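Local coordinates for macro domain-containing protein (Thermosipho africanus, PDB 7OMU) that joins a DarT-family region to a macro domain that holds adenosine-5-diphosphoribose in the model, at residues T241-V246 and W313-P318. The protein carries 1 engineered substitution. Numbering follows the deposited sequence.
Sequences TLTVSV and WFLLFP. With APR (adenosine-5-diphosphoribose), chain C.
T241 begins the parallel pairing of strands 241-246 and 313-318 by laying its CG2 methyl across L315 CB, 3.8 Å away, while its OG1 lies near W313 CB. The branched threonine suits an extended strand and gives strand 313-318 a methyl to pack on. L242 binds both ways through its backbone: its N donates to W313 O (3.0 Å), and its O accepts from L315 N (2.8 Å). Its side chain turns to the other face of the sheet, that of F314, V244 and L316, where helix 265-275 covers F314, L316 and V246 through V267 and F271. T243 returns to the first face. With CG2 anti to the backbone N, the methyl reaches F317 CB at 3.6 Å, and OG1, beside that N, is hydrogen-bonded to the carbonyl of A352 on strand 351-354, so the buried hydroxyl is not left without a partner. V244 sends CG2 to the edge of the F314 ring, in its plane, 3.9 Å from CD2; its N lies nearly in line with the C=O of L315, though the N-H is bent from it (141°), and its O takes F317 N in a nearly straight bond (174°). S245, small, lies beside the diphosphate of adenosine-5-diphosphoribose, and its carbonyl receives a weak hydrogen bond from O1D. V246 closes the pairing through its N to F317 O, with CG1 4.2 Å from L316 CD2. Both are inner strands of the mixed macro-domain sheet, flanked by 351-354 and 286-288. Five interstrand backbone hydrogen bonds and apolar packing on both faces probably hold the strand end in place, where the ligand meets backbone and a small side chain.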
loop_
_atom_site.group_PDB
_atom_site.type_symbol
_atom_site.label_atom_id
_atom_site.label_comp_id
_atom_site.label_asym_id
_atom_site.label_seq_id
_atom_site.Cartn_x
_atom_site.Cartn_y
_atom_site.Cartn_z
ATOM N N THR A 241 16.238 3.022 -0.013
ATOM C CA THR A 241 16.390 4.097 0.999
ATOM C C THR A 241 15.190 5.039 0.886
ATOM O O THR A 241 14.994 5.625 -0.192
ATOM C CB THR A 241 17.722 4.837 0.825
ATOM O OG1 THR A 241 18.783 3.912 1.077
ATOM C CG2 THR A 241 17.864 6.032 1.744
ATOM N N LEU A 242 14.409 5.150 1.959
ATOM C CA LEU A 242 13.267 6.089 2.070
ATOM C C LEU A 242 13.733 7.300 2.878
ATOM O O LEU A 242 14.224 7.119 4.005
ATOM C CB LEU A 242 12.082 5.384 2.740
ATOM C CG LEU A 242 11.755 3.987 2.206
ATOM C CD1 LEU A 242 10.481 3.455 2.850
ATOM C CD2 LEU A 242 11.626 3.986 0.687
ATOM N N THR A 243 13.608 8.486 2.298
ATOM C CA THR A 243 13.987 9.769 2.929
ATOM C C THR A 243 12.788 10.280 3.727
ATOM O O THR A 243 11.651 10.066 3.296
ATOM C CB THR A 243 14.487 10.753 1.870
ATOM O OG1 THR A 243 15.350 10.016 1.005
ATOM C CG2 THR A 243 15.224 11.928 2.463
ATOM N N VAL A 244 13.047 10.897 4.874
ATOM C CA VAL A 244 12.005 11.341 5.835
ATOM C C VAL A 244 12.373 12.756 6.272
ATOM O O VAL A 244 13.441 12.919 6.893
ATOM C CB VAL A 244 11.922 10.375 7.030
ATOM C CG1 VAL A 244 10.950 10.866 8.095
ATOM C CG2 VAL A 244 11.565 8.967 6.585
ATOM N N SER A 245 11.532 13.734 5.927
ATOM C CA SER A 245 11.696 15.151 6.337
ATOM C C SER A 245 11.547 15.214 7.856
ATOM O O SER A 245 10.535 14.700 8.353
ATOM C CB SER A 245 10.704 16.047 5.644
ATOM O OG SER A 245 10.195 15.424 4.474
ATOM N N VAL A 246 12.542 15.775 8.547
ATOM C CA VAL A 246 12.571 15.935 10.031
ATOM C C VAL A 246 13.029 17.359 10.370
ATOM O O VAL A 246 13.457 18.095 9.452
ATOM C CB VAL A 246 13.474 14.877 10.697
ATOM C CG1 VAL A 246 12.947 13.471 10.469
ATOM C CG2 VAL A 246 14.920 14.977 10.243
ATOM N N TRP A 313 16.355 0.945 4.155
ATOM C CA TRP A 313 17.027 1.954 5.015
ATOM C C TRP A 313 16.158 3.209 5.076
ATOM O O TRP A 313 15.312 3.385 4.185
ATOM C CB TRP A 313 18.424 2.287 4.472
ATOM C CG TRP A 313 19.401 1.152 4.486
ATOM C CD1 TRP A 313 19.267 -0.061 5.100
ATOM C CD2 TRP A 313 20.708 1.150 3.888
ATOM N NE1 TRP A 313 20.392 -0.820 4.914
ATOM C CE2 TRP A 313 21.292 -0.104 4.172
ATOM C CE3 TRP A 313 21.436 2.082 3.144
ATOM C CZ2 TRP A 313 22.568 -0.446 3.727
ATOM C CZ3 TRP A 313 22.698 1.744 2.708
ATOM C CH2 TRP A 313 23.256 0.498 2.999
ATOM N N PHE A 314 16.377 4.046 6.086
ATOM C CA PHE A 314 15.694 5.349 6.273
ATOM C C PHE A 314 16.750 6.450 6.332
ATOM O O PHE A 314 17.656 6.355 7.174
ATOM C CB PHE A 314 14.845 5.342 7.545
ATOM C CG PHE A 314 13.569 4.555 7.423
ATOM C CD1 PHE A 314 13.578 3.174 7.504
ATOM C CD2 PHE A 314 12.365 5.200 7.202
ATOM C CE1 PHE A 314 12.401 2.453 7.390
ATOM C CE2 PHE A 314 11.189 4.475 7.085
ATOM C CZ PHE A 314 11.205 3.101 7.182
ATOM N N LEU A 315 16.637 7.440 5.444
ATOM C CA LEU A 315 17.486 8.654 5.433
ATOM C C LEU A 315 16.720 9.759 6.158
ATOM O O LEU A 315 15.638 10.122 5.687
ATOM C CB LEU A 315 17.803 9.049 3.989
ATOM C CG LEU A 315 18.736 10.248 3.823
ATOM C CD1 LEU A 315 20.111 9.947 4.405
ATOM C CD2 LEU A 315 18.860 10.648 2.362
ATOM N N LEU A 316 17.251 10.231 7.285
ATOM C CA LEU A 316 16.693 11.371 8.055
ATOM C C LEU A 316 17.273 12.664 7.479
ATOM O O LEU A 316 18.490 12.880 7.599
ATOM C CB LEU A 316 17.020 11.184 9.538
ATOM C CG LEU A 316 16.518 9.867 10.132
ATOM C CD1 LEU A 316 17.006 9.691 11.558
ATOM C CD2 LEU A 316 15.000 9.785 10.068
ATOM N N PHE A 317 16.415 13.469 6.854
ATOM C CA PHE A 317 16.769 14.685 6.084
ATOM C C PHE A 317 16.199 15.910 6.788
ATOM O O PHE A 317 15.019 16.211 6.644
ATOM C CB PHE A 317 16.214 14.558 4.666
ATOM C CG PHE A 317 16.751 15.565 3.686
ATOM C CD1 PHE A 317 16.497 16.917 3.846
ATOM C CD2 PHE A 317 17.503 15.156 2.598
ATOM C CE1 PHE A 317 16.988 17.842 2.941
ATOM C CE2 PHE A 317 17.989 16.081 1.690
ATOM C CZ PHE A 317 17.734 17.422 1.865
ATOM N N PRO A 318 17.006 16.664 7.563
ATOM C CA PRO A 318 16.509 17.864 8.232
ATOM C C PRO A 318 16.208 18.995 7.236
ATOM O O PRO A 318 17.122 19.428 6.547
ATOM C CB PRO A 318 17.656 18.243 9.179
ATOM C CG PRO A 318 18.896 17.681 8.512
ATOM C CD PRO A 318 18.431 16.411 7.833
HETATM N N1 APR C . 4.157 9.382 0.134
HETATM C C2 APR C . 4.568 10.476 -0.521
HETATM N N3 APR C . 4.503 11.755 -0.154
HETATM C C4 APR C . 3.930 11.869 1.057
HETATM C C5 APR C . 3.455 10.843 1.849
HETATM C C6 APR C . 3.580 9.531 1.351
HETATM N N6 APR C . 3.167 8.447 2.001
HETATM N N7 APR C . 2.932 11.354 3.031
HETATM C C8 APR C . 3.097 12.653 2.936
HETATM N N9 APR C . 3.697 13.025 1.751
HETATM C "C1'" APR C . 4.038 14.375 1.297
HETATM C "C2'" APR C . 3.102 15.464 1.817
HETATM O "O2'" APR C . 2.050 15.704 0.907
HETATM C "C3'" APR C . 4.023 16.681 1.982
HETATM O "O3'" APR C . 3.759 17.656 0.981
HETATM O "O4'" APR C . 5.319 14.688 1.787
HETATM C "C4'" APR C . 5.454 16.128 1.871
HETATM C "C5'" APR C . 6.394 16.480 3.004
HETATM O "O5'" APR C . 5.889 15.949 4.267
HETATM P PA APR C . 6.059 16.751 5.657
HETATM O O1A APR C . 6.231 15.772 6.773
HETATM O O2A APR C . 4.963 17.758 5.789
HETATM O O3A APR C . 7.457 17.521 5.445
HETATM P PB APR C . 7.977 19.020 5.709
HETATM O O1B APR C . 7.084 19.962 4.973
HETATM O O2B APR C . 9.441 19.078 5.417
HETATM O O5D APR C . 7.738 19.177 7.294
HETATM C C5D APR C . 8.739 18.693 8.234
HETATM O O4D APR C . 7.079 17.988 9.840
HETATM O O1D APR C . 7.506 15.804 9.241
HETATM C C1D APR C . 7.530 16.703 10.289
HETATM O O2D APR C . 9.244 16.323 12.049
HETATM C C2D APR C . 8.973 16.895 10.784
HETATM O O3D APR C . 8.822 19.022 11.995
HETATM C C3D APR C . 9.186 18.407 10.766
HETATM C C4D APR C . 8.229 18.838 9.649
#